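Local coordinates for protein chitooligosaccharide oxidase (Gibberella zeae, PDB 6Y0R) that oxidises the C1 hydroxyl of chitooligosaccharides to the lactone with its FAD cofactor, passing the electrons to molecular oxygen to give hydrogen peroxide, at residues A[37-40]-A[44-47]; A[203-208]-A[474-479]; A[255-260]-A[294-299]; A[280-283]-A[288-291]; A[471-474]-A[479-482]. All blocks are in the same frame, centred on the assembly; numbering follows the deposited sequence.

Contact 1. Residues A[37-40]-A[44-47]; sequences PTDA and QSWK
Asp39 and Trp46 bring the two backbones to within 5.1 Å, CA to CA, where the short, weakly paired edge strand 38-39 turns through three residues into the first turn of helix 44-50. This is a strand-to-helix connection at the margin of the four-stranded mixed sheet, in which Asp39 pairs by its backbone with Ile64 of strand 63-65. Ser43 OG is hydrogen-bonded to both Ala40 O and Trp46 N. The Asp39 side chain leans over the start of the helix, its CB lying 3.7 Å from Trp46 N. With CG anti to its own carbonyl carbon (chi1 -66°), the carboxylate comes alongside Ser45, and OD1 is 3.5 Å from Ser45 CB. Asp39 OD2 and Ser45 O, both acceptors, are 3.3 Å apart, and the carboxylate of Asp49 is also near; such surroundings would be expected to raise the pKa of this buried acid. Trp46 NE1 is hydrogen-bonded to Glu60. The six-membered side of the indole meets Asp39 O at its edge, with this oxygen near the ring plane and 3.4 Å from Trp46 CE3. Ala40 O lies 3.4 Å from Trp46 CB.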
loop_
_atom_site.group_PDB
_atom_site.type_symbol
_atom_site.label_atom_id
_atom_site.label_comp_id
_atom_site.label_asym_id
_atom_site.label_seq_id
_atom_site.Cartn_x
_atom_site.Cartn_y
_atom_site.Cartn_z
ATOM N N PRO A 37 -8.699 -22.428 -15.360
ATOM C CA PRO A 37 -9.933 -21.677 -15.544
ATOM C C PRO A 37 -9.613 -20.290 -16.106
ATOM O O PRO A 37 -8.625 -19.690 -15.673
ATOM C CB PRO A 37 -10.557 -21.561 -14.137
ATOM C CG PRO A 37 -9.801 -22.554 -13.299
ATOM C CD PRO A 37 -8.456 -22.798 -13.963
ATOM N N THR A 38 -10.400 -19.812 -17.048
ATOM C CA THR A 38 -10.242 -18.466 -17.639
ATOM C C THR A 38 -11.606 -17.803 -17.821
ATOM O O THR A 38 -12.632 -18.539 -17.799
ATOM C CB THR A 38 -9.450 -18.523 -18.957
ATOM O OG1 THR A 38 -10.297 -19.086 -19.956
ATOM C CG2 THR A 38 -8.164 -19.313 -18.849
ATOM N N ASP A 39 -11.593 -16.489 -18.015
ATOM C CA ASP A 39 -12.805 -15.688 -18.293
ATOM C C ASP A 39 -12.857 -15.439 -19.802
ATOM O O ASP A 39 -11.844 -15.113 -20.376
ATOM C CB ASP A 39 -12.790 -14.341 -17.566
ATOM C CG ASP A 39 -12.848 -14.406 -16.050
ATOM O OD1 ASP A 39 -13.374 -15.356 -15.520
ATOM O OD2 ASP A 39 -12.362 -13.485 -15.438
ATOM N N ALA A 40 -14.014 -15.647 -20.409
ATOM C CA ALA A 40 -14.162 -15.415 -21.856
ATOM C C ALA A 40 -14.190 -13.914 -22.099
ATOM O O ALA A 40 -14.887 -13.224 -21.383
ATOM C CB ALA A 40 -15.421 -16.074 -22.362
ATOM N N GLN A 44 -19.614 -11.562 -18.681
ATOM C CA GLN A 44 -19.869 -10.920 -17.373
ATOM C C GLN A 44 -18.725 -11.273 -16.423
ATOM O O GLN A 44 -18.408 -10.464 -15.597
ATOM C CB GLN A 44 -21.237 -11.321 -16.818
ATOM C CG GLN A 44 -21.368 -12.795 -16.471
ATOM C CD GLN A 44 -22.551 -13.109 -15.579
ATOM O OE1 GLN A 44 -23.037 -14.233 -15.533
ATOM N NE2 GLN A 44 -23.040 -12.110 -14.863
ATOM N N SER A 45 -18.137 -12.453 -16.580
ATOM C CA SER A 45 -17.022 -12.969 -15.737
ATOM C C SER A 45 -15.776 -12.105 -15.968
ATOM O O SER A 45 -15.117 -11.707 -14.992
ATOM C CB SER A 45 -16.733 -14.408 -16.034
ATOM O OG SER A 45 -17.659 -15.238 -15.350
ATOM N N TRP A 46 -15.499 -11.803 -17.230
ATOM C CA TRP A 46 -14.434 -10.861 -17.643
ATOM C C TRP A 46 -14.657 -9.478 -17.017
ATOM O O TRP A 46 -13.678 -8.904 -16.533
ATOM C CB TRP A 46 -14.363 -10.748 -19.168
ATOM C CG TRP A 46 -13.231 -9.907 -19.672
ATOM C CD1 TRP A 46 -13.146 -8.543 -19.720
ATOM C CD2 TRP A 46 -12.008 -10.406 -20.234
ATOM N NE1 TRP A 46 -11.957 -8.162 -20.277
ATOM C CE2 TRP A 46 -11.220 -9.282 -20.567
ATOM C CE3 TRP A 46 -11.487 -11.689 -20.460
ATOM C CZ2 TRP A 46 -9.967 -9.410 -21.173
ATOM C CZ3 TRP A 46 -10.240 -11.806 -21.038
ATOM C CH2 TRP A 46 -9.486 -10.683 -21.379
ATOM N N LYS A 47 -15.869 -8.939 -17.053
ATOM C CA LYS A 47 -16.195 -7.626 -16.435
ATOM C C LYS A 47 -15.985 -7.711 -14.920
ATOM O O LYS A 47 -15.454 -6.747 -14.347
ATOM C CB LYS A 47 -17.612 -7.180 -16.780
ATOM C CG LYS A 47 -17.801 -6.907 -18.263
ATOM C CD LYS A 47 -18.831 -5.847 -18.568
ATOM C CE LYS A 47 -18.991 -5.628 -20.057
ATOM N NZ LYS A 47 -20.390 -5.863 -20.486
#

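Contact 2. Residues A[203-208]-A[474-479]; sequences SDLFWG and AKYDPK
The Tyr476 ring lies between two aliphatic chains: Leu205 covers one face and Lys475, the residue before the tyrosine, lays CG over the opposite face, toward the rim. Leu205 CB makes a CH-pi contact, 4.1 Å from the centroid of the Tyr476 ring and 28° off its normal, while Leu205 CD1 lies nearer the CG side of the same face. At the hydroxyl end, the carboxylate of Asp204 stands at the ring edge, its plane turned 71° from that of the ring. Tyr476 OH donates to Asp204 OD1 over 2.8 Å, on the syn side. Asp204 OD1 also takes the backbone N of Leu205 at 2.9 Å, a bent bond from above the carboxylate plane, and both donors reach it from one face. Asp204 OD2 receives Lys475 NZ in a 2.9 Å salt bridge, again on the syn side. Asp204 CG sits between its backbone N and carbonyl carbon (chi1 56°), which folds the carboxylate back over the next peptide. The three donors should hold its rotation. Helix 203-212 of the PCMH-type FAD-binding region here meets the end of helix 466-476 in the berberine-like C-terminal segment, the combination of regions found in berberine-bridge-type flavoprotein oxidases.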
loop_
_atom_site.group_PDB
_atom_site.type_symbol
_atom_site.label_atom_id
_atom_site.label_comp_id
_atom_site.label_asym_id
_atom_site.label_seq_id
_atom_site.Cartn_x
_atom_site.Cartn_y
_atom_site.Cartn_z
ATOM N N SER A 203 17.259 -16.272 -0.048
ATOM C CA SER A 203 17.090 -15.050 0.769
ATOM C C SER A 203 17.101 -13.812 -0.144
ATOM O O SER A 203 16.582 -12.768 0.297
ATOM C CB SER A 203 18.096 -14.957 1.860
ATOM O OG SER A 203 19.388 -14.755 1.326
ATOM N N ASP A 204 17.703 -13.909 -1.345
ATOM C CA ASP A 204 17.709 -12.780 -2.322
ATOM C C ASP A 204 16.289 -12.552 -2.872
ATOM O O ASP A 204 15.838 -11.388 -2.955
ATOM C CB ASP A 204 18.757 -13.008 -3.419
ATOM C CG ASP A 204 18.637 -14.308 -4.203
ATOM O OD1 ASP A 204 17.874 -15.214 -3.811
ATOM O OD2 ASP A 204 19.332 -14.414 -5.243
ATOM N N LEU A 205 15.573 -13.604 -3.194
ATOM C CA LEU A 205 14.174 -13.537 -3.650
ATOM C C LEU A 205 13.338 -12.997 -2.484
ATOM O O LEU A 205 12.476 -12.147 -2.707
ATOM C CB LEU A 205 13.650 -14.907 -4.054
ATOM C CG LEU A 205 12.207 -14.983 -4.533
ATOM C CD1 LEU A 205 11.955 -14.136 -5.780
ATOM C CD2 LEU A 205 11.843 -16.410 -4.817
ATOM N N PHE A 206 13.576 -13.487 -1.272
ATOM C CA PHE A 206 12.774 -13.069 -0.097
ATOM C C PHE A 206 12.989 -11.578 0.186
ATOM O O PHE A 206 12.015 -10.873 0.553
ATOM C CB PHE A 206 13.120 -13.916 1.122
ATOM C CG PHE A 206 12.193 -13.682 2.279
ATOM C CD1 PHE A 206 10.853 -13.997 2.162
ATOM C CD2 PHE A 206 12.672 -13.152 3.459
ATOM C CE1 PHE A 206 9.997 -13.755 3.223
ATOM C CE2 PHE A 206 11.808 -12.937 4.536
ATOM C CZ PHE A 206 10.484 -13.269 4.414
ATOM N N TRP A 207 14.226 -11.102 0.057
ATOM C CA TRP A 207 14.562 -9.662 0.122
ATOM C C TRP A 207 13.713 -8.911 -0.929
ATOM O O TRP A 207 13.167 -7.844 -0.559
ATOM C CB TRP A 207 16.060 -9.463 -0.071
ATOM C CG TRP A 207 16.514 -8.055 0.028
ATOM C CD1 TRP A 207 16.855 -7.356 1.132
ATOM C CD2 TRP A 207 16.710 -7.163 -1.081
ATOM N NE1 TRP A 207 17.242 -6.097 0.801
ATOM C CE2 TRP A 207 17.159 -5.947 -0.552
ATOM C CE3 TRP A 207 16.566 -7.320 -2.465
ATOM C CZ2 TRP A 207 17.440 -4.847 -1.365
ATOM C CZ3 TRP A 207 16.873 -6.237 -3.269
ATOM C CH2 TRP A 207 17.284 -5.032 -2.713
ATOM N N GLY A 208 13.756 -9.316 -2.213
ATOM C CA GLY A 208 13.064 -8.560 -3.258
ATOM C C GLY A 208 11.578 -8.534 -3.056
ATOM O O GLY A 208 10.938 -7.514 -3.416
ATOM N N ALA A 474 17.489 -10.060 -12.739
ATOM C CA ALA A 474 18.267 -10.804 -13.755
ATOM C C ALA A 474 18.278 -12.300 -13.396
ATOM O O ALA A 474 18.227 -13.124 -14.310
ATOM C CB ALA A 474 19.659 -10.217 -13.838
ATOM N N LYS A 475 18.286 -12.648 -12.107
ATOM C CA LYS A 475 18.339 -14.060 -11.647
ATOM C C LYS A 475 16.969 -14.728 -11.787
ATOM O O LYS A 475 16.896 -15.874 -12.233
ATOM C CB LYS A 475 18.751 -14.126 -10.185
ATOM C CG LYS A 475 18.906 -15.535 -9.642
ATOM C CD LYS A 475 19.463 -15.582 -8.300
ATOM C CE LYS A 475 19.410 -17.005 -7.782
ATOM N NZ LYS A 475 19.793 -17.026 -6.370
ATOM N N TYR A 476 15.886 -14.077 -11.366
ATOM C CA TYR A 476 14.548 -14.725 -11.279
ATOM C C TYR A 476 13.643 -14.380 -12.453
ATOM O O TYR A 476 12.800 -15.195 -12.792
ATOM C CB TYR A 476 13.912 -14.388 -9.921
ATOM C CG TYR A 476 14.639 -15.021 -8.765
ATOM C CD1 TYR A 476 14.515 -16.381 -8.529
ATOM C CD2 TYR A 476 15.473 -14.308 -7.924
ATOM C CE1 TYR A 476 15.171 -16.988 -7.478
ATOM C CE2 TYR A 476 16.106 -14.894 -6.836
ATOM C CZ TYR A 476 15.996 -16.261 -6.650
ATOM O OH TYR A 476 16.620 -16.916 -5.625
ATOM N N ASP A 477 13.773 -13.205 -13.085
ATOM C CA ASP A 477 12.908 -12.881 -14.242
ATOM C C ASP A 477 13.767 -12.242 -15.310
ATOM O O ASP A 477 13.586 -11.087 -15.658
ATOM C CB ASP A 477 11.737 -11.978 -13.881
ATOM C CG ASP A 477 10.712 -11.707 -14.978
ATOM O OD1 ASP A 477 10.611 -12.510 -15.942
ATOM O OD2 ASP A 477 9.993 -10.638 -14.902
ATOM N N PRO A 478 14.745 -12.990 -15.869
ATOM C CA PRO A 478 15.645 -12.432 -16.888
ATOM C C PRO A 478 14.960 -11.955 -18.172
ATOM O O PRO A 478 15.465 -11.025 -18.826
ATOM C CB PRO A 478 16.573 -13.620 -17.225
ATOM C CG PRO A 478 15.843 -14.821 -16.747
ATOM C CD PRO A 478 15.078 -14.369 -15.517
ATOM N N LYS A 479 13.808 -12.526 -18.523
ATOM C CA LYS A 479 13.059 -12.166 -19.740
ATOM C C LYS A 479 12.114 -10.989 -19.458
ATOM O O LYS A 479 11.481 -10.521 -20.363
ATOM C CB LYS A 479 12.358 -13.407 -20.285
ATOM C CG LYS A 479 13.318 -14.507 -20.715
ATOM C CD LYS A 479 12.630 -15.703 -21.292
ATOM C CE LYS A 479 12.000 -16.531 -20.195
ATOM N NZ LYS A 479 11.402 -17.774 -20.740
#

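Contact 3. Residues A[255-260]-A[294-299]; sequences QEFGKG and QPLVQK
Phe257 reaches from helix 247-260 to helix 286-300, and its side chain passes from the leucine methyl at CB to the proline at CE1. CB touches the branch tip of the leucine opposite, 3.8 Å from Leu296 CD1. Phe257 CG lies 4.1 Å from both CB and CD1 of Leu296. Phe257 CD1 is 4.0 Å from Leu296 CB, and farther out Phe257 CE1 approaches the backbone N of Leu296 and lies 4.1 Å from Pro295 CB. The two helices pack side by side on one face of the seven-stranded antiparallel sheet, the large sheet of the substrate-binding domain in this oxidase family, and Phe257 and Leu296 are the closest CA pair of the two segments, 6.5 Å apart. Leu296 CB stands almost exactly above the middle of the Phe257 ring, 4.0 Å from the centroid and 11° off the normal, a clear CH-pi contact. Pro295 instead comes up at the ring edge, near its plane. Phe257 holds CG anti to its backbone N (chi1 178°), which carries the ring away from its own helix and across to the other. The Phe257 and Leu296 side chains cross at about a right angle. Pro295 lies at a kink in helix 286-300, where the N atoms of residues 295 and 296 lack the usual bond to the preceding turn.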
loop_
_atom_site.group_PDB
_atom_site.type_symbol
_atom_site.label_atom_id
_atom_site.label_comp_id
_atom_site.label_asym_id
_atom_site.label_seq_id
_atom_site.Cartn_x
_atom_site.Cartn_y
_atom_site.Cartn_z
ATOM N N GLN A 255 5.089 17.132 13.703
ATOM C CA GLN A 255 6.286 16.374 13.301
ATOM C C GLN A 255 7.246 16.162 14.493
ATOM O O GLN A 255 7.740 15.041 14.670
ATOM C CB GLN A 255 6.968 17.125 12.171
ATOM C CG GLN A 255 8.374 16.630 11.919
ATOM C CD GLN A 255 9.115 17.484 10.924
ATOM O OE1 GLN A 255 9.817 18.449 11.279
ATOM N NE2 GLN A 255 8.902 17.194 9.672
ATOM N N GLU A 256 7.580 17.224 15.219
ATOM C CA GLU A 256 8.577 17.140 16.328
ATOM C C GLU A 256 8.054 16.215 17.419
ATOM O O GLU A 256 8.874 15.474 18.010
ATOM C CB GLU A 256 8.871 18.527 16.888
ATOM C CG GLU A 256 9.600 19.402 15.881
ATOM C CD GLU A 256 10.856 18.773 15.313
ATOM O OE1 GLU A 256 10.882 18.450 14.118
ATOM O OE2 GLU A 256 11.812 18.587 16.072
ATOM N N PHE A 257 6.752 16.271 17.738
ATOM C CA PHE A 257 6.137 15.338 18.707
ATOM C C PHE A 257 6.329 13.911 18.205
ATOM O O PHE A 257 6.687 13.008 18.945
ATOM C CB PHE A 257 4.667 15.676 18.946
ATOM C CG PHE A 257 3.966 14.745 19.893
ATOM C CD1 PHE A 257 4.005 14.968 21.268
ATOM C CD2 PHE A 257 3.249 13.676 19.422
ATOM C CE1 PHE A 257 3.362 14.104 22.135
ATOM C CE2 PHE A 257 2.588 12.821 20.288
ATOM C CZ PHE A 257 2.624 13.043 21.647
ATOM N N GLY A 258 6.094 13.693 16.913
ATOM C CA GLY A 258 6.198 12.365 16.301
ATOM C C GLY A 258 7.581 11.776 16.453
ATOM O O GLY A 258 7.669 10.543 16.655
ATOM N N LYS A 259 8.625 12.587 16.358
ATOM C CA LYS A 259 10.022 12.073 16.464
ATOM C C LYS A 259 10.223 11.340 17.790
ATOM O O LYS A 259 10.901 10.304 17.813
ATOM C CB LYS A 259 11.067 13.181 16.371
ATOM C CG LYS A 259 11.150 13.895 15.049
ATOM C CD LYS A 259 12.337 14.856 15.092
ATOM C CE LYS A 259 12.717 15.464 13.767
ATOM N NZ LYS A 259 13.495 16.711 13.961
ATOM N N GLY A 260 9.683 11.871 18.880
ATOM C CA GLY A 260 9.984 11.281 20.188
ATOM C C GLY A 260 8.876 10.402 20.751
ATOM O O GLY A 260 9.086 9.780 21.801
ATOM N N GLN A 294 -1.075 14.851 25.742
ATOM C CA GLN A 294 -1.199 16.167 26.402
ATOM C C GLN A 294 -0.090 17.113 25.933
ATOM O O GLN A 294 -0.387 18.266 25.686
ATOM C CB GLN A 294 -1.284 15.988 27.924
ATOM C CG GLN A 294 -1.927 17.163 28.635
ATOM C CD GLN A 294 -3.218 17.706 28.049
ATOM O OE1 GLN A 294 -4.108 16.978 27.622
ATOM N NE2 GLN A 294 -3.330 19.021 28.019
ATOM N N PRO A 295 1.194 16.730 25.754
ATOM C CA PRO A 295 2.174 17.686 25.224
ATOM C C PRO A 295 1.842 18.267 23.844
ATOM O O PRO A 295 2.143 19.430 23.565
ATOM C CB PRO A 295 3.479 16.877 25.152
ATOM C CG PRO A 295 3.263 15.778 26.156
ATOM C CD PRO A 295 1.791 15.428 26.080
ATOM N N LEU A 296 1.281 17.446 22.960
ATOM C CA LEU A 296 0.882 17.938 21.625
ATOM C C LEU A 296 -0.314 18.867 21.749
ATOM O O LEU A 296 -0.315 19.933 21.139
ATOM C CB LEU A 296 0.512 16.747 20.743
ATOM C CG LEU A 296 0.181 17.149 19.318
ATOM C CD1 LEU A 296 1.416 17.692 18.658
ATOM C CD2 LEU A 296 -0.404 15.945 18.584
ATOM N N VAL A 297 -1.295 18.500 22.554
ATOM C CA VAL A 297 -2.452 19.393 22.836
ATOM C C VAL A 297 -1.923 20.744 23.329
ATOM O O VAL A 297 -2.379 21.807 22.837
ATOM C CB VAL A 297 -3.386 18.708 23.837
ATOM C CG1 VAL A 297 -4.417 19.658 24.388
ATOM C CG2 VAL A 297 -3.979 17.446 23.234
ATOM N N GLN A 298 -0.960 20.738 24.252
ATOM C CA GLN A 298 -0.388 21.987 24.813
ATOM C C GLN A 298 0.379 22.757 23.732
ATOM O O GLN A 298 0.377 23.990 23.753
ATOM C CB GLN A 298 0.462 21.684 26.052
ATOM C CG GLN A 298 -0.388 21.387 27.277
ATOM C CD GLN A 298 0.141 22.056 28.534
ATOM O OE1 GLN A 298 0.833 23.063 28.479
ATOM N NE2 GLN A 298 -0.152 21.467 29.682
ATOM N N LYS A 299 1.021 22.091 22.772
ATOM C CA LYS A 299 1.685 22.810 21.674
ATOM C C LYS A 299 0.641 23.608 20.872
ATOM O O LYS A 299 0.931 24.718 20.421
ATOM C CB LYS A 299 2.451 21.836 20.763
ATOM C CG LYS A 299 3.734 21.269 21.357
ATOM C CD LYS A 299 4.744 22.367 21.554
ATOM C CE LYS A 299 6.027 21.906 22.197
ATOM N NZ LYS A 299 7.077 22.939 22.016
#

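Contact 4. Residues A[280-283]-A[288-291]; sequences GAYI and SLRK
A tight beta-to-alpha connection brings Tyr282, near the end of strand 275-283, against Leu289 in the first turns of helix 286-300. Tyr282 lays one ring face against the helix backbone: Leu289 CA is 3.9 Å from the centroid of the Tyr282 ring, 14° off the normal, and makes a CH-pi contact. The two side chains run past one another in opposite directions, so that Leu289 CD2 ends 3.5 Å from Tyr282 CB while the phenol extends the other way, to Ser288. There Tyr282 OH comes within 3.5 Å of Ser288 CB. The helix rests here on the large antiparallel sheet of the substrate-binding domain, where strand 275-283 pairs with 233-239 and 265-272. Leu289, with CG anti to its backbone N (chi1 179°), also packs on Thr234 and Phe236 of strand 233-239 and on Val305 and Ala307 of strand 305-310. At the start of the helix, the backbone N of Ser288 is hydrogen-bonded to Asp285 OD1.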
loop_
_atom_site.group_PDB
_atom_site.type_symbol
_atom_site.label_atom_id
_atom_site.label_comp_id
_atom_site.label_asym_id
_atom_site.label_seq_id
_atom_site.Cartn_x
_atom_site.Cartn_y
_atom_site.Cartn_z
ATOM N N GLY A 280 -5.572 9.010 14.624
ATOM C CA GLY A 280 -4.566 7.999 14.919
ATOM C C GLY A 280 -5.122 6.887 15.772
ATOM O O GLY A 280 -6.335 6.888 16.089
ATOM N N ALA A 281 -4.240 5.987 16.165
ATOM C CA ALA A 281 -4.575 4.881 17.080
ATOM C C ALA A 281 -3.473 4.728 18.110
ATOM O O ALA A 281 -2.312 4.920 17.807
ATOM C CB ALA A 281 -4.766 3.586 16.353
ATOM N N TYR A 282 -3.883 4.315 19.312
ATOM C CA TYR A 282 -2.967 4.173 20.456
ATOM C C TYR A 282 -3.174 2.778 21.066
ATOM O O TYR A 282 -4.295 2.439 21.471
ATOM C CB TYR A 282 -3.252 5.264 21.475
ATOM C CG TYR A 282 -2.468 5.129 22.756
ATOM C CD1 TYR A 282 -1.166 5.597 22.823
ATOM C CD2 TYR A 282 -3.038 4.587 23.892
ATOM C CE1 TYR A 282 -0.407 5.502 23.982
ATOM C CE2 TYR A 282 -2.288 4.475 25.056
ATOM C CZ TYR A 282 -0.988 4.943 25.108
ATOM O OH TYR A 282 -0.250 4.831 26.260
ATOM N N ILE A 283 -2.130 1.976 21.138
ATOM C CA ILE A 283 -2.245 0.639 21.767
ATOM C C ILE A 283 -2.268 0.872 23.281
ATOM O O ILE A 283 -1.241 1.192 23.902
ATOM C CB ILE A 283 -1.135 -0.306 21.334
ATOM C CG1 ILE A 283 -1.147 -0.506 19.824
ATOM C CG2 ILE A 283 -1.260 -1.652 22.031
ATOM C CD1 ILE A 283 0.132 -1.072 19.336
ATOM N N SER A 288 -4.653 6.648 29.172
ATOM C CA SER A 288 -3.214 6.580 28.819
ATOM C C SER A 288 -2.983 7.391 27.535
ATOM O O SER A 288 -1.974 8.111 27.468
ATOM C CB SER A 288 -2.743 5.157 28.651
ATOM O OG SER A 288 -2.762 4.466 29.892
ATOM N N LEU A 289 -3.896 7.269 26.573
ATOM C CA LEU A 289 -3.797 8.043 25.295
ATOM C C LEU A 289 -3.860 9.541 25.611
ATOM O O LEU A 289 -3.038 10.335 25.084
ATOM C CB LEU A 289 -4.914 7.599 24.351
ATOM C CG LEU A 289 -4.986 8.290 22.990
ATOM C CD1 LEU A 289 -5.858 9.515 23.042
ATOM C CD2 LEU A 289 -3.601 8.598 22.437
ATOM N N ARG A 290 -4.822 9.962 26.433
ATOM C CA ARG A 290 -4.965 11.392 26.773
ATOM C C ARG A 290 -3.697 11.887 27.462
ATOM O O ARG A 290 -3.256 12.997 27.119
ATOM C CB ARG A 290 -6.252 11.579 27.587
ATOM C CG ARG A 290 -7.509 11.423 26.738
ATOM C CD ARG A 290 -8.774 11.789 27.477
ATOM N NE ARG A 290 -9.941 11.574 26.666
ATOM C CZ ARG A 290 -10.415 12.427 25.774
ATOM N NH1 ARG A 290 -9.819 13.584 25.577
ATOM N NH2 ARG A 290 -11.513 12.129 25.107
ATOM N N LYS A 291 -3.107 11.106 28.366
ATOM C CA LYS A 291 -1.835 11.536 29.019
ATOM C C LYS A 291 -0.707 11.638 27.989
ATOM O O LYS A 291 0.015 12.658 27.968
ATOM C CB LYS A 291 -1.472 10.596 30.162
ATOM C CG LYS A 291 -2.411 10.710 31.351
ATOM C CD LYS A 291 -2.218 9.650 32.428
ATOM C CE LYS A 291 -3.479 9.466 33.258
ATOM N NZ LYS A 291 -3.171 9.298 34.695
#

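Contact 5. Residues A[471-474]-A[479-482]; sequences AVKA and KNLF
Lys473 and Asn480 meet with their side chains at about a right angle, the lysine reaching out from its helix and the asparagine crossing its far end. Lys473 bends once, at chi2 (84°), and then runs straight, which brings CE to 3.0 Å from Asn480 OD1. Its ammonium ends 2.9 Å from Phe482 O, measured from Lys473 NZ. A water joins the two side chains: it accepts from Lys473 NZ at 2.8 Å and lies 2.7 Å from Asn480 OD1, to which it donates. The strongest polar partner of NZ is Asn215 O, outside the segments; NZ also forms a salt bridge with Asp477 OD2. Asp477 also receives the backbone N atoms of Leu481 and Phe482, so one carboxylate ties the buried ammonium to the turn it faces. The loop thus folds back beside helix 466-476 in the berberine-like C-terminal segment, with Phe482 close to the FAD, Leu481 bonded by its backbone to Ile87 of strand 87-90, and Val472 packing on Phe216.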
loop_
_atom_site.group_PDB
_atom_site.type_symbol
_atom_site.label_atom_id
_atom_site.label_comp_id
_atom_site.label_asym_id
_atom_site.label_seq_id
_atom_site.Cartn_x
_atom_site.Cartn_y
_atom_site.Cartn_z
ATOM N N ALA A 471 19.758 -6.971 -10.021
ATOM C CA ALA A 471 20.506 -8.246 -9.979
ATOM C C ALA A 471 19.558 -9.396 -9.608
ATOM O O ALA A 471 19.614 -10.491 -10.227
ATOM C CB ALA A 471 21.663 -8.110 -9.044
ATOM N N VAL A 472 18.656 -9.161 -8.638
ATOM C CA VAL A 472 17.644 -10.186 -8.304
ATOM C C VAL A 472 16.777 -10.447 -9.523
ATOM O O VAL A 472 16.425 -11.589 -9.805
ATOM C CB VAL A 472 16.867 -9.779 -7.033
ATOM C CG1 VAL A 472 15.838 -10.824 -6.674
ATOM C CG2 VAL A 472 17.830 -9.574 -5.872
ATOM N N LYS A 473 16.385 -9.395 -10.227
ATOM C CA LYS A 473 15.515 -9.490 -11.400
ATOM C C LYS A 473 16.211 -10.314 -12.489
ATOM O O LYS A 473 15.560 -11.145 -13.089
ATOM C CB LYS A 473 15.177 -8.068 -11.840
ATOM C CG LYS A 473 14.255 -7.954 -13.029
ATOM C CD LYS A 473 12.797 -8.061 -12.656
ATOM C CE LYS A 473 11.930 -8.168 -13.867
ATOM N NZ LYS A 473 10.516 -8.243 -13.494
ATOM N N ALA A 474 17.489 -10.060 -12.739
ATOM C CA ALA A 474 18.267 -10.804 -13.755
ATOM C C ALA A 474 18.278 -12.300 -13.396
ATOM O O ALA A 474 18.227 -13.124 -14.310
ATOM C CB ALA A 474 19.659 -10.217 -13.838
ATOM N N LYS A 479 13.808 -12.526 -18.523
ATOM C CA LYS A 479 13.059 -12.166 -19.740
ATOM C C LYS A 479 12.114 -10.989 -19.458
ATOM O O LYS A 479 11.481 -10.521 -20.363
ATOM C CB LYS A 479 12.358 -13.407 -20.285
ATOM C CG LYS A 479 13.318 -14.507 -20.715
ATOM C CD LYS A 479 12.630 -15.703 -21.292
ATOM C CE LYS A 479 12.000 -16.531 -20.195
ATOM N NZ LYS A 479 11.402 -17.774 -20.740
ATOM N N ASN A 480 12.022 -10.553 -18.207
ATOM C CA ASN A 480 11.171 -9.401 -17.816
ATOM C C ASN A 480 9.726 -9.629 -18.281
ATOM O O ASN A 480 9.094 -8.739 -18.852
ATOM C CB ASN A 480 11.761 -8.079 -18.278
ATOM C CG ASN A 480 11.182 -6.935 -17.495
ATOM O OD1 ASN A 480 10.604 -7.165 -16.420
ATOM N ND2 ASN A 480 11.380 -5.720 -17.991
ATOM N N LEU A 481 9.149 -10.797 -17.967
ATOM C CA LEU A 481 7.720 -11.068 -18.225
ATOM C C LEU A 481 6.855 -10.367 -17.171
ATOM O O LEU A 481 5.761 -9.948 -17.524
ATOM C CB LEU A 481 7.518 -12.581 -18.179
ATOM C CG LEU A 481 8.233 -13.365 -19.276
ATOM C CD1 LEU A 481 8.096 -14.836 -18.960
ATOM C CD2 LEU A 481 7.652 -13.027 -20.643
ATOM N N PHE A 482 7.364 -10.213 -15.942
ATOM C CA PHE A 482 6.595 -9.597 -14.817
ATOM C C PHE A 482 6.953 -8.123 -14.767
ATOM O O PHE A 482 7.688 -7.679 -13.870
ATOM C CB PHE A 482 6.828 -10.324 -13.486
ATOM C CG PHE A 482 6.126 -11.656 -13.487
ATOM C CD1 PHE A 482 6.709 -12.734 -14.118
ATOM C CD2 PHE A 482 4.922 -11.842 -12.829
ATOM C CE1 PHE A 482 6.054 -13.957 -14.162
ATOM C CE2 PHE A 482 4.264 -13.064 -12.888
ATOM C CZ PHE A 482 4.829 -14.119 -13.564
HETATM O O HOH W 1 10.021 -5.582 -14.374
#

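Overall arrangement
Contacts 2 and 5 share helix 466-476, with centres 7 Å apart, and meet where Asp477 OD2 lies 2.9 Å from Phe482 N. Both lie near the bound FAD: the side chain of Phe482 is about 6 Å and that of Leu205 about 10 Å from it. Contact 1 belongs to the same FAD-binding half, its Asp39 side chain about 14 Å from the cofactor. Contacts 3 and 4 lie across the chain's centre from contacts 1 and 5; their centres are 13 Å apart, both use helix 286-300, and contact 4 is nested within the loop closed by contact 3. Both lie inside the loop that contact 2 closes, consistent with a substrate domain inserted into the FAD-binding half.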